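Local coordinates for DNA replication protein DnaC (Aquifex aeolicus, PDB 3ECC) that serves as a bacterial helicase loader in the initiation of DNA replication and probably binds ATP as a P-loop protein of the AAA+ type, at residues A7-Y12 against A55-K60; V28-F33 against Y63-I68; G40-G45 against T136-N141; Y71-K76 against P102-D107. All coordinates share one frame; numbering follows the deposited sequence.

Interaction 1: residues A7-Y12 against A55-K60. With ADP (adenosine-5'-diphosphate), chain B.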
loop_
_atom_site.group_PDB
_atom_site.type_symbol
_atom_site.label_atom_id
_atom_site.label_comp_id
_atom_site.label_asym_id
_atom_site.label_seq_id
_atom_site.Cartn_x
_atom_site.Cartn_y
_atom_site.Cartn_z
ATOM N N ALA A 7 -14.855 0.758 7.209
ATOM C CA ALA A 7 -13.677 -0.094 7.350
ATOM C C ALA A 7 -12.876 0.253 8.598
ATOM O O ALA A 7 -11.963 1.080 8.560
ATOM C CB ALA A 7 -12.804 -0.019 6.111
ATOM N N ASN A 8 -13.254 -0.373 9.709
ATOM C CA ASN A 8 -12.540 -0.257 10.967
ATOM C C ASN A 8 -11.874 -1.578 11.305
ATOM O O ASN A 8 -12.323 -2.640 10.863
ATOM C CB ASN A 8 -13.510 0.094 12.090
ATOM C CG ASN A 8 -14.069 1.484 11.958
ATOM O OD1 ASN A 8 -13.589 2.418 12.606
ATOM N ND2 ASN A 8 -15.091 1.639 11.119
ATOM N N LEU A 9 -10.814 -1.518 12.106
ATOM C CA LEU A 9 -10.221 -2.732 12.655
ATOM C C LEU A 9 -11.197 -3.395 13.617
ATOM O O LEU A 9 -10.896 -4.426 14.217
ATOM C CB LEU A 9 -8.899 -2.429 13.364
ATOM C CG LEU A 9 -7.634 -2.280 12.510
ATOM C CD1 LEU A 9 -6.444 -2.073 13.421
ATOM C CD2 LEU A 9 -7.411 -3.478 11.595
ATOM N N ASP A 10 -12.378 -2.797 13.737
ATOM C CA ASP A 10 -13.415 -3.281 14.639
ATOM C C ASP A 10 -14.545 -3.958 13.859
ATOM O O ASP A 10 -14.964 -5.070 14.183
ATOM C CB ASP A 10 -13.957 -2.117 15.455
ATOM C CG ASP A 10 -14.531 -2.558 16.767
ATOM O OD1 ASP A 10 -15.583 -3.239 16.751
ATOM O OD2 ASP A 10 -13.931 -2.221 17.818
ATOM N N THR A 11 -15.025 -3.270 12.825
ATOM C CA THR A 11 -15.948 -3.839 11.846
ATOM C C THR A 11 -15.360 -5.094 11.183
ATOM O O THR A 11 -16.072 -5.852 10.507
ATOM C CB THR A 11 -16.275 -2.799 10.746
ATOM O OG1 THR A 11 -16.810 -1.615 11.351
ATOM C CG2 THR A 11 -17.285 -3.356 9.743
ATOM N N TYR A 12 -14.059 -5.309 11.381
ATOM C CA TYR A 12 -13.375 -6.444 10.776
ATOM C C TYR A 12 -13.512 -7.732 11.580
ATOM O O TYR A 12 -13.051 -7.836 12.725
ATOM C CB TYR A 12 -11.903 -6.139 10.496
ATOM C CG TYR A 12 -11.331 -7.026 9.422
ATOM C CD1 TYR A 12 -11.411 -6.663 8.085
ATOM C CD2 TYR A 12 -10.741 -8.245 9.736
ATOM C CE1 TYR A 12 -10.912 -7.483 7.087
ATOM C CE2 TYR A 12 -10.228 -9.068 8.744
ATOM C CZ TYR A 12 -10.310 -8.677 7.423
ATOM O OH TYR A 12 -9.811 -9.494 6.435
ATOM N N ALA A 55 -6.183 -2.069 4.633
ATOM C CA ALA A 55 -5.352 -0.890 4.378
ATOM C C ALA A 55 -6.013 0.407 4.857
ATOM O O ALA A 55 -5.342 1.290 5.383
ATOM C CB ALA A 55 -5.021 -0.792 2.901
ATOM N N VAL A 56 -7.325 0.524 4.656
ATOM C CA VAL A 56 -8.054 1.711 5.099
ATOM C C VAL A 56 -8.228 1.665 6.617
ATOM O O VAL A 56 -8.090 2.689 7.306
ATOM C CB VAL A 56 -9.420 1.848 4.392
ATOM C CG1 VAL A 56 -10.184 3.050 4.935
ATOM C CG2 VAL A 56 -9.228 1.993 2.891
ATOM N N ALA A 57 -8.498 0.464 7.134
ATOM C CA ALA A 57 -8.567 0.226 8.577
ATOM C C ALA A 57 -7.273 0.640 9.275
ATOM O O ALA A 57 -7.305 1.374 10.270
ATOM C CB ALA A 57 -8.879 -1.241 8.862
ATOM N N THR A 58 -6.140 0.184 8.741
ATOM C CA THR A 58 -4.833 0.492 9.316
ATOM C C THR A 58 -4.591 1.999 9.321
ATOM O O THR A 58 -4.091 2.556 10.298
ATOM C CB THR A 58 -3.695 -0.218 8.555
ATOM O OG1 THR A 58 -4.003 -1.608 8.417
ATOM C CG2 THR A 58 -2.387 -0.081 9.300
ATOM N N LEU A 59 -4.987 2.658 8.240
ATOM C CA LEU A 59 -4.775 4.096 8.099
ATOM C C LEU A 59 -5.549 4.876 9.165
ATOM O O LEU A 59 -5.041 5.862 9.717
ATOM C CB LEU A 59 -5.166 4.553 6.690
ATOM C CG LEU A 59 -5.079 6.038 6.331
ATOM C CD1 LEU A 59 -3.668 6.556 6.490
ATOM C CD2 LEU A 59 -5.577 6.272 4.910
ATOM N N LYS A 60 -6.771 4.417 9.449
ATOM C CA LYS A 60 -7.642 5.031 10.453
ATOM C C LYS A 60 -7.150 4.747 11.869
ATOM O O LYS A 60 -7.116 5.646 12.714
ATOM C CB LYS A 60 -9.072 4.509 10.305
ATOM C CG LYS A 60 -9.990 5.376 9.476
ATOM C CD LYS A 60 -11.319 4.660 9.206
ATOM C CE LYS A 60 -12.060 4.279 10.502
ATOM N NZ LYS A 60 -12.615 5.458 11.258
HETATM P PB ADP B . -9.556 -6.348 -2.091
HETATM O O1B ADP B . -9.091 -4.941 -1.763
HETATM O O2B ADP B . -8.563 -7.424 -1.740
HETATM O O3B ADP B . -10.146 -6.490 -3.467
HETATM P PA ADP B . -11.753 -5.383 -0.618
HETATM O O1A ADP B . -11.101 -4.709 0.564
HETATM O O2A ADP B . -12.078 -4.345 -1.680
HETATM O O3A ADP B . -10.810 -6.593 -1.136
HETATM O "O5'" ADP B . -13.070 -6.192 -0.168
HETATM C "C5'" ADP B . -14.266 -6.223 -0.940
HETATM C "C4'" ADP B . -15.452 -5.864 -0.055
HETATM O "O4'" ADP B . -15.579 -6.839 0.981
HETATM C "C3'" ADP B . -15.246 -4.528 0.629
HETATM O "O3'" ADP B . -16.435 -3.769 0.485
HETATM C "C2'" ADP B . -14.960 -4.857 2.087
HETATM O "O2'" ADP B . -15.593 -3.933 2.951
HETATM C "C1'" ADP B . -15.562 -6.227 2.275
HETATM N N9 ADP B . -14.810 -7.082 3.233
HETATM C C8 ADP B . -13.711 -7.821 2.973
HETATM N N7 ADP B . -13.307 -8.504 4.079
HETATM C C5 ADP B . -14.167 -8.221 5.065
HETATM C C6 ADP B . -14.336 -8.598 6.495
HETATM N N6 ADP B . -13.494 -9.456 7.119
HETATM N N1 ADP B . -15.371 -8.073 7.163
HETATM C C2 ADP B . -16.245 -7.228 6.578
HETATM N N3 ADP B . -16.152 -6.844 5.290
HETATM C C4 ADP B . -15.160 -7.293 4.504
#
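A57 turns its methyl group to the loop 7-12 from helix 51-65, the helix that springs from the P-loop in this AAA+-type nucleotide-binding fold. Its CB meets CD2 of L9 at 3.8 Å, and the small residue lets the backbone of N8 and L9 lie close against the helix surface. The neighbouring A7 adds a second apolar touch, its CB 4.2 Å from CG1 of V56. The carbonyl O of A7 also faces the helix and takes a CA-H...O contact from CA of A57 at 3.5 Å. Further along the same helix surface, K60 folds at its outer two torsions (chi3 59°, chi4 70°), which brings CE to 3.2 Å from OD1 of N8. NZ stands 3.5 Å from that OD1 with an angle too poor for a hydrogen bond, so the aliphatic part of the lysine does the packing at this edge.

A second shell holds the loop in place. ND2 of N8 and OG1 of T11 both bond to the backbone O of residue N6, while L9 also packs on L23 and R27 of helix 17-31, lodging the loop between two helices. The loop then delivers Y12, whose ring meets that of H53, to the ADP pocket: the adenine amino nitrogen, atom N6 of ADP, lies over one face of the Y12 ring, nearer the rim, 3.2 Å from CE1.

Interaction 2: residues V28-F33 against Y63-I68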
loop_
_atom_site.group_PDB
_atom_site.type_symbol
_atom_site.label_atom_id
_atom_site.label_comp_id
_atom_site.label_asym_id
_atom_site.label_seq_id
_atom_site.Cartn_x
_atom_site.Cartn_y
_atom_site.Cartn_z
ATOM N N VAL A 28 -0.611 -4.868 16.333
ATOM C CA VAL A 28 0.742 -4.698 16.848
ATOM C C VAL A 28 1.432 -3.539 16.140
ATOM O O VAL A 28 2.048 -2.694 16.785
ATOM C CB VAL A 28 1.579 -5.977 16.665
ATOM C CG1 VAL A 28 3.041 -5.702 16.944
ATOM C CG2 VAL A 28 1.067 -7.079 17.561
ATOM N N PHE A 29 1.307 -3.501 14.811
ATOM C CA PHE A 29 1.927 -2.461 13.975
ATOM C C PHE A 29 1.444 -1.063 14.372
ATOM O O PHE A 29 2.250 -0.200 14.725
ATOM C CB PHE A 29 1.645 -2.733 12.478
ATOM C CG PHE A 29 2.208 -1.684 11.548
ATOM C CD1 PHE A 29 3.501 -1.798 11.047
ATOM C CD2 PHE A 29 1.448 -0.582 11.183
ATOM C CE1 PHE A 29 4.025 -0.825 10.205
ATOM C CE2 PHE A 29 1.967 0.396 10.335
ATOM C CZ PHE A 29 3.253 0.271 9.845
ATOM N N VAL A 30 0.125 -0.864 14.338
ATOM C CA VAL A 30 -0.515 0.410 14.704
ATOM C C VAL A 30 -0.145 0.851 16.113
ATOM O O VAL A 30 0.013 2.046 16.388
ATOM C CB VAL A 30 -2.051 0.304 14.618
ATOM C CG1 VAL A 30 -2.715 1.520 15.258
ATOM C CG2 VAL A 30 -2.495 0.141 13.169
ATOM N N HIS A 31 0.002 -0.119 17.003
ATOM C CA HIS A 31 0.370 0.165 18.375
ATOM C C HIS A 31 1.829 0.630 18.501
ATOM O O HIS A 31 2.130 1.539 19.279
ATOM C CB HIS A 31 0.116 -1.056 19.263
ATOM C CG HIS A 31 0.298 -0.783 20.720
ATOM N ND1 HIS A 31 1.281 -1.391 21.475
ATOM C CD2 HIS A 31 -0.357 0.057 21.558
ATOM C CE1 HIS A 31 1.214 -0.945 22.717
ATOM N NE2 HIS A 31 0.229 -0.067 22.795
ATOM N N ASN A 32 2.720 0.026 17.720
ATOM C CA ASN A 32 4.146 0.314 17.828
ATOM C C ASN A 32 4.643 1.303 16.801
ATOM O O ASN A 32 5.830 1.323 16.488
ATOM C CB ASN A 32 4.948 -0.975 17.702
ATOM C CG ASN A 32 4.806 -1.858 18.911
ATOM O OD1 ASN A 32 4.261 -1.438 19.932
ATOM N ND2 ASN A 32 5.303 -3.088 18.813
ATOM N N PHE A 33 3.739 2.127 16.282
ATOM C CA PHE A 33 4.027 2.936 15.109
ATOM C C PHE A 33 4.826 4.212 15.403
ATOM O O PHE A 33 4.353 5.125 16.092
ATOM C CB PHE A 33 2.729 3.274 14.376
ATOM C CG PHE A 33 2.940 3.944 13.050
ATOM C CD1 PHE A 33 3.335 3.208 11.934
ATOM C CD2 PHE A 33 2.752 5.308 12.916
ATOM C CE1 PHE A 33 3.535 3.820 10.712
ATOM C CE2 PHE A 33 2.947 5.926 11.691
ATOM C CZ PHE A 33 3.340 5.177 10.588
ATOM N N TYR A 63 -4.394 6.904 12.824
ATOM C CA TYR A 63 -4.916 8.237 13.083
ATOM C C TYR A 63 -5.714 8.341 14.395
ATOM O O TYR A 63 -5.738 9.395 15.032
ATOM C CB TYR A 63 -5.775 8.701 11.906
ATOM C CG TYR A 63 -6.721 9.822 12.259
ATOM C CD1 TYR A 63 -6.273 11.139 12.324
ATOM C CD2 TYR A 63 -8.061 9.563 12.553
ATOM C CE1 TYR A 63 -7.133 12.173 12.654
ATOM C CE2 TYR A 63 -8.930 10.593 12.892
ATOM C CZ TYR A 63 -8.457 11.895 12.941
ATOM O OH TYR A 63 -9.309 12.921 13.275
ATOM N N GLU A 64 -6.363 7.256 14.799
ATOM C CA GLU A 64 -7.198 7.284 16.004
ATOM C C GLU A 64 -6.432 6.900 17.265
ATOM O O GLU A 64 -6.920 7.120 18.369
ATOM C CB GLU A 64 -8.458 6.417 15.839
ATOM C CG GLU A 64 -8.224 4.904 15.927
ATOM C CD GLU A 64 -9.433 4.080 15.455
ATOM O OE1 GLU A 64 -10.570 4.607 15.490
ATOM O OE2 GLU A 64 -9.244 2.904 15.056
ATOM N N LYS A 65 -5.232 6.341 17.100
ATOM C CA LYS A 65 -4.390 5.951 18.246
ATOM C C LYS A 65 -3.086 6.745 18.333
ATOM O O LYS A 65 -2.471 6.824 19.405
ATOM C CB LYS A 65 -4.077 4.449 18.221
ATOM C CG LYS A 65 -5.192 3.570 18.763
ATOM C CD LYS A 65 -5.300 2.270 17.974
ATOM C CE LYS A 65 -6.615 1.546 18.280
ATOM N NZ LYS A 65 -6.795 0.329 17.432
ATOM N N LYS A 66 -2.662 7.315 17.205
ATOM C CA LYS A 66 -1.452 8.133 17.167
ATOM C C LYS A 66 -1.745 9.562 16.714
ATOM O O LYS A 66 -0.940 10.463 16.934
ATOM C CB LYS A 66 -0.375 7.492 16.269
ATOM C CG LYS A 66 0.738 6.743 17.015
ATOM C CD LYS A 66 0.247 5.446 17.658
ATOM C CE LYS A 66 1.351 4.783 18.489
ATOM N NZ LYS A 66 0.796 3.861 19.529
ATOM N N GLY A 67 -2.896 9.766 16.075
ATOM C CA GLY A 67 -3.279 11.094 15.586
ATOM C C GLY A 67 -2.485 11.555 14.377
ATOM O O GLY A 67 -2.477 12.740 14.044
ATOM N N ILE A 68 -1.806 10.614 13.728
ATOM C CA ILE A 68 -1.027 10.904 12.526
ATOM C C ILE A 68 -1.916 10.763 11.289
ATOM O O ILE A 68 -2.417 9.677 10.994
ATOM C CB ILE A 68 0.213 9.981 12.425
ATOM C CG1 ILE A 68 1.246 10.373 13.484
ATOM C CG2 ILE A 68 0.828 10.042 11.030
ATOM C CD1 ILE A 68 2.075 9.211 13.994
#
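V30 lays its branch CG1 across the aliphatic chain of K65, touching CD at 3.8 Å, with the two side chains at about a right angle. Next to it K66 bends at chi2 (70°) and then runs extended past the carbonyl O of V30, carrying its ammonium group to the end of helix 17-31. There NZ gives a hydrogen bond of 2.7 Å to the carbonyl O of H31, coming from above the carbonyl plane, 36° out of it. The inner end of the contact is apolar: CD1 of I68 reaches the edge of the F33 ring, 4.1 Å from CE2. Thus the ends of two helices, 17-31 and 51-65, are joined. Since H31 is the last residue of its helix, a positive group here probably gains from the partial negative charge of the helix C-terminus, while CD and CE of K66 run past backbone carbonyls and K65 does the apolar packing on V30.

Interaction 3: residues G40-G45 against T136-N141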
loop_
_atom_site.group_PDB
_atom_site.type_symbol
_atom_site.label_atom_id
_atom_site.label_comp_id
_atom_site.label_asym_id
_atom_site.label_seq_id
_atom_site.Cartn_x
_atom_site.Cartn_y
_atom_site.Cartn_z
ATOM N N GLY A 40 6.138 -0.096 6.734
ATOM C CA GLY A 40 4.763 -0.222 6.304
ATOM C C GLY A 40 4.340 -1.668 6.252
ATOM O O GLY A 40 5.009 -2.538 6.804
ATOM N N LEU A 41 3.221 -1.920 5.579
ATOM C CA LEU A 41 2.733 -3.270 5.362
ATOM C C LEU A 41 2.413 -3.453 3.896
ATOM O O LEU A 41 2.069 -2.500 3.202
ATOM C CB LEU A 41 1.478 -3.536 6.196
ATOM C CG LEU A 41 1.534 -3.233 7.699
ATOM C CD1 LEU A 41 0.130 -3.170 8.283
ATOM C CD2 LEU A 41 2.396 -4.259 8.447
ATOM N N THR A 42 2.530 -4.691 3.433
ATOM C CA THR A 42 2.200 -5.044 2.069
ATOM C C THR A 42 1.166 -6.164 2.054
ATOM O O THR A 42 1.405 -7.255 2.566
ATOM C CB THR A 42 3.449 -5.473 1.292
ATOM O OG1 THR A 42 4.452 -4.450 1.397
ATOM C CG2 THR A 42 3.116 -5.711 -0.178
ATOM N N PHE A 43 0.010 -5.878 1.467
ATOM C CA PHE A 43 -1.085 -6.838 1.400
ATOM C C PHE A 43 -1.164 -7.440 0.007
ATOM O O PHE A 43 -1.354 -6.730 -0.981
ATOM C CB PHE A 43 -2.416 -6.158 1.721
ATOM C CG PHE A 43 -2.486 -5.575 3.097
ATOM C CD1 PHE A 43 -2.882 -6.354 4.172
ATOM C CD2 PHE A 43 -2.174 -4.243 3.313
ATOM C CE1 PHE A 43 -2.963 -5.820 5.438
ATOM C CE2 PHE A 43 -2.253 -3.692 4.582
ATOM C CZ PHE A 43 -2.649 -4.479 5.647
ATOM N N VAL A 44 -1.016 -8.756 -0.064
ATOM C CA VAL A 44 -1.042 -9.471 -1.325
ATOM C C VAL A 44 -2.217 -10.437 -1.314
ATOM O O VAL A 44 -2.648 -10.879 -0.255
ATOM C CB VAL A 44 0.276 -10.245 -1.540
ATOM C CG1 VAL A 44 0.415 -10.679 -2.987
ATOM C CG2 VAL A 44 1.461 -9.381 -1.155
ATOM N N GLY A 45 -2.746 -10.752 -2.493
ATOM C CA GLY A 45 -3.827 -11.726 -2.602
ATOM C C GLY A 45 -4.779 -11.488 -3.761
ATOM O O GLY A 45 -4.690 -10.482 -4.465
ATOM N N THR A 136 4.883 3.404 4.325
ATOM C CA THR A 136 3.965 3.309 3.207
ATOM C C THR A 136 3.322 1.929 3.129
ATOM O O THR A 136 4.004 0.903 3.184
ATOM C CB THR A 136 4.652 3.681 1.861
ATOM O OG1 THR A 136 3.971 3.040 0.777
ATOM C CG2 THR A 136 6.102 3.245 1.849
ATOM N N ILE A 137 1.999 1.918 3.013
ATOM C CA ILE A 137 1.245 0.676 2.941
ATOM C C ILE A 137 0.795 0.402 1.513
ATOM O O ILE A 137 0.371 1.305 0.799
ATOM C CB ILE A 137 0.035 0.699 3.892
ATOM C CG1 ILE A 137 0.504 0.952 5.330
ATOM C CG2 ILE A 137 -0.754 -0.608 3.787
ATOM C CD1 ILE A 137 -0.610 1.319 6.304
ATOM N N ILE A 138 0.900 -0.852 1.101
ATOM C CA ILE A 138 0.620 -1.230 -0.277
ATOM C C ILE A 138 -0.349 -2.400 -0.300
ATOM O O ILE A 138 -0.256 -3.303 0.522
ATOM C CB ILE A 138 1.924 -1.640 -1.014
ATOM C CG1 ILE A 138 2.855 -0.439 -1.193
ATOM C CG2 ILE A 138 1.610 -2.303 -2.358
ATOM C CD1 ILE A 138 4.290 -0.820 -1.430
ATOM N N THR A 139 -1.303 -2.364 -1.220
ATOM C CA THR A 139 -2.089 -3.554 -1.537
ATOM C C THR A 139 -1.880 -3.891 -2.998
ATOM O O THR A 139 -1.826 -3.004 -3.851
ATOM C CB THR A 139 -3.600 -3.389 -1.241
ATOM O OG1 THR A 139 -4.224 -2.604 -2.265
ATOM C CG2 THR A 139 -3.817 -2.731 0.111
ATOM N N THR A 140 -1.735 -5.176 -3.284
ATOM C CA THR A 140 -1.389 -5.606 -4.621
ATOM C C THR A 140 -2.036 -6.944 -4.965
ATOM O O THR A 140 -2.370 -7.743 -4.082
ATOM C CB THR A 140 0.158 -5.682 -4.816
ATOM O OG1 THR A 140 0.460 -5.987 -6.182
ATOM C CG2 THR A 140 0.780 -6.736 -3.897
ATOM N N ASN A 141 -2.203 -7.185 -6.256
ATOM C CA ASN A 141 -2.770 -8.431 -6.717
ATOM C C ASN A 141 -1.735 -9.525 -6.960
ATOM O O ASN A 141 -0.687 -9.279 -7.546
ATOM C CB ASN A 141 -3.573 -8.191 -7.976
ATOM C CG ASN A 141 -5.012 -8.541 -7.793
ATOM O OD1 ASN A 141 -5.353 -9.702 -7.572
ATOM N ND2 ASN A 141 -5.878 -7.539 -7.852
#
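Strands 40-45 and 136-141 are parallel neighbours inside the five-stranded sheet, with T42 paired to I138 and F43 to T139 in a buried contact. Their axes differ by only 8° in direction. The amide of I138 bonds to the O of L41, that of F43 to the O of I138, and that of T140 to the O of F43 at 2.8 Å; a weak bond from the N of G45 to the O of T140 follows. Glycine suits position 40 because a CB there would point toward strand 136-141 and run into the O of T136, which approaches CA of G40 to 3.4 Å.

The strand order places these two at the heart of an AAA+-type P-loop fold, strand 40-45 leading into the Walker A loop. F43 and T139 face helix 51-65. The F43 ring, set by chi1 of -62°, takes CG2 of I137 at its edge, 3.5 Å from CE2. In T139, chi1 of 77° sets CG2 beside the backbone N, 3.9 Å from CD2 of F43, and turns OG1 to D107 and the amide of D108. On the face covered by helix 153-162, V44 and T140 lie side by side, CG2 to CG2 at 3.9 Å. N141, touching the beryllium trifluoride, probably corresponds to the sensor 1 residue of AAA+ proteins.

Interaction 4: residues Y71-K76 against P102-D107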
loop_
_atom_site.group_PDB
_atom_site.type_symbol
_atom_site.label_atom_id
_atom_site.label_comp_id
_atom_site.label_asym_id
_atom_site.label_seq_id
_atom_site.Cartn_x
_atom_site.Cartn_y
_atom_site.Cartn_z
ATOM N N TYR A 71 -2.731 9.492 3.965
ATOM C CA TYR A 71 -3.549 9.599 2.753
ATOM C C TYR A 71 -3.791 8.231 2.114
ATOM O O TYR A 71 -2.925 7.357 2.161
ATOM C CB TYR A 71 -2.887 10.540 1.736
ATOM C CG TYR A 71 -2.756 11.987 2.180
ATOM C CD1 TYR A 71 -3.700 12.942 1.807
ATOM C CD2 TYR A 71 -1.674 12.402 2.953
ATOM C CE1 TYR A 71 -3.576 14.267 2.205
ATOM C CE2 TYR A 71 -1.542 13.723 3.359
ATOM C CZ TYR A 71 -2.494 14.650 2.981
ATOM O OH TYR A 71 -2.356 15.957 3.386
ATOM N N PHE A 72 -4.980 8.054 1.536
ATOM C CA PHE A 72 -5.312 6.856 0.761
ATOM C C PHE A 72 -5.466 7.203 -0.712
ATOM O O PHE A 72 -6.314 8.014 -1.087
ATOM C CB PHE A 72 -6.606 6.201 1.270
ATOM C CG PHE A 72 -7.074 5.042 0.426
ATOM C CD1 PHE A 72 -6.730 3.742 0.752
ATOM C CD2 PHE A 72 -7.852 5.255 -0.703
ATOM C CE1 PHE A 72 -7.153 2.679 -0.036
ATOM C CE2 PHE A 72 -8.274 4.193 -1.491
ATOM C CZ PHE A 72 -7.925 2.910 -1.156
ATOM N N PHE A 73 -4.648 6.583 -1.551
ATOM C CA PHE A 73 -4.756 6.782 -2.992
ATOM C C PHE A 73 -4.936 5.468 -3.708
ATOM O O PHE A 73 -4.365 4.465 -3.309
ATOM C CB PHE A 73 -3.519 7.504 -3.537
ATOM C CG PHE A 73 -3.484 8.972 -3.212
ATOM C CD1 PHE A 73 -4.294 9.867 -3.894
ATOM C CD2 PHE A 73 -2.648 9.456 -2.220
ATOM C CE1 PHE A 73 -4.269 11.214 -3.594
ATOM C CE2 PHE A 73 -2.620 10.807 -1.918
ATOM C CZ PHE A 73 -3.433 11.683 -2.605
ATOM N N ASP A 74 -5.763 5.469 -4.744
ATOM C CA ASP A 74 -5.683 4.432 -5.751
ATOM C C ASP A 74 -4.455 4.784 -6.562
ATOM O O ASP A 74 -4.227 5.952 -6.882
ATOM C CB ASP A 74 -6.926 4.422 -6.647
ATOM C CG ASP A 74 -6.827 3.408 -7.783
ATOM O OD1 ASP A 74 -7.029 2.200 -7.536
ATOM O OD2 ASP A 74 -6.547 3.821 -8.922
ATOM N N THR A 75 -3.651 3.778 -6.868
ATOM C CA THR A 75 -2.365 4.005 -7.493
ATOM C C THR A 75 -2.503 4.603 -8.888
ATOM O O THR A 75 -1.779 5.537 -9.251
ATOM C CB THR A 75 -1.559 2.722 -7.542
ATOM O OG1 THR A 75 -1.575 2.120 -6.241
ATOM C CG2 THR A 75 -0.130 3.018 -7.938
ATOM N N LYS A 76 -3.449 4.085 -9.659
ATOM C CA LYS A 76 -3.696 4.618 -10.989
ATOM C C LYS A 76 -4.231 6.044 -10.901
ATOM O O LYS A 76 -3.806 6.919 -11.654
ATOM C CB LYS A 76 -4.663 3.722 -11.752
ATOM C CG LYS A 76 -4.246 3.476 -13.167
ATOM C CD LYS A 76 -4.797 2.159 -13.667
ATOM C CE LYS A 76 -4.247 1.848 -15.044
ATOM N NZ LYS A 76 -4.376 0.397 -15.397
ATOM N N PRO A 102 3.535 11.172 6.168
ATOM C CA PRO A 102 3.897 10.231 7.231
ATOM C C PRO A 102 3.358 8.822 6.990
ATOM O O PRO A 102 4.014 7.844 7.345
ATOM C CB PRO A 102 3.252 10.846 8.482
ATOM C CG PRO A 102 2.189 11.760 7.960
ATOM C CD PRO A 102 2.739 12.301 6.683
ATOM N N VAL A 103 2.166 8.727 6.407
ATOM C CA VAL A 103 1.589 7.436 6.034
ATOM C C VAL A 103 0.954 7.557 4.658
ATOM O O VAL A 103 0.177 8.474 4.411
ATOM C CB VAL A 103 0.507 6.971 7.037
ATOM C CG1 VAL A 103 -0.164 5.700 6.546
ATOM C CG2 VAL A 103 1.105 6.736 8.402
ATOM N N LEU A 104 1.299 6.642 3.761
ATOM C CA LEU A 104 0.731 6.642 2.425
ATOM C C LEU A 104 0.250 5.250 2.049
ATOM O O LEU A 104 0.947 4.257 2.268
ATOM C CB LEU A 104 1.747 7.153 1.396
ATOM C CG LEU A 104 1.265 7.350 -0.053
ATOM C CD1 LEU A 104 0.350 8.568 -0.194
ATOM C CD2 LEU A 104 2.449 7.469 -0.995
ATOM N N VAL A 105 -0.960 5.187 1.498
ATOM C CA VAL A 105 -1.497 3.948 0.977
ATOM C C VAL A 105 -1.470 4.002 -0.539
ATOM O O VAL A 105 -2.100 4.871 -1.147
ATOM C CB VAL A 105 -2.951 3.707 1.445
ATOM C CG1 VAL A 105 -3.390 2.279 1.109
ATOM C CG2 VAL A 105 -3.091 3.978 2.929
ATOM N N LEU A 106 -0.718 3.088 -1.144
ATOM C CA LEU A 106 -0.793 2.863 -2.582
ATOM C C LEU A 106 -1.639 1.621 -2.853
ATOM O O LEU A 106 -1.170 0.493 -2.685
ATOM C CB LEU A 106 0.605 2.696 -3.187
ATOM C CG LEU A 106 1.613 3.838 -3.040
ATOM C CD1 LEU A 106 2.914 3.479 -3.722
ATOM C CD2 LEU A 106 1.061 5.137 -3.595
ATOM N N ASP A 107 -2.891 1.837 -3.246
ATOM C CA ASP A 107 -3.857 0.751 -3.382
ATOM C C ASP A 107 -3.901 0.251 -4.819
ATOM O O ASP A 107 -3.911 1.053 -5.760
ATOM C CB ASP A 107 -5.249 1.218 -2.936
ATOM C CG ASP A 107 -6.199 0.060 -2.660
ATOM O OD1 ASP A 107 -7.207 -0.065 -3.385
ATOM O OD2 ASP A 107 -5.941 -0.726 -1.718
#
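The carbonyl O of D107 is gripped twice by T75, by OG1 at 2.6 Å and by the backbone N at 3.0 Å. The amide approaches in the carbonyl plane, whereas the hydroxyl comes from well above it, placed beside its own backbone N by chi1 of -49°. Threonine suits this spot because one residue at the start of helix 75-86 can supply both donors. D74, just before, caps that helix through the amide of D77. Behind them the two parallel strands are joined by four backbone bonds, among them the N of D107 to the O of F73 at 3.0 Å. F72 meets its neighbours obliquely, CD1 against CG1 of V105 at 3.7 Å and CZ against CB of D107 at 3.6 Å. On the other face, CD1 of L104 meets the edge of the F73 ring, 3.7 Å from CD2. The D107 carboxylate also bonds to T52. Apolar strand residues ending in D107 and D108, near the bound magnesium, probably correspond to the Walker B motif of P-loop ATPases.

Interactions 3 and 4 belong to one sheet, their centres 10 Å apart, and are stitched by a probable hydrogen bond from N of I137 to O of L104 (2.7 Å). A second, between OG1 of T139 and OD2 of D107 (2.6 Å), joins them where both side chains come within about 4 Å of the bound magnesium. Helix 51-65 lies over this sheet and links it to interaction 1: CB of A55 packs on CG2 of T139 at 3.6 Å. CG2 of V30 in interaction 2 meets CG2 of T58 in interaction 1 at 3.9 Å; the side chain of K65 stays about 11 Å from that of the ADP-binding Y12. F33 of interaction 2 returns to the sheet, its CZ 3.5 Å from CG2 of V103.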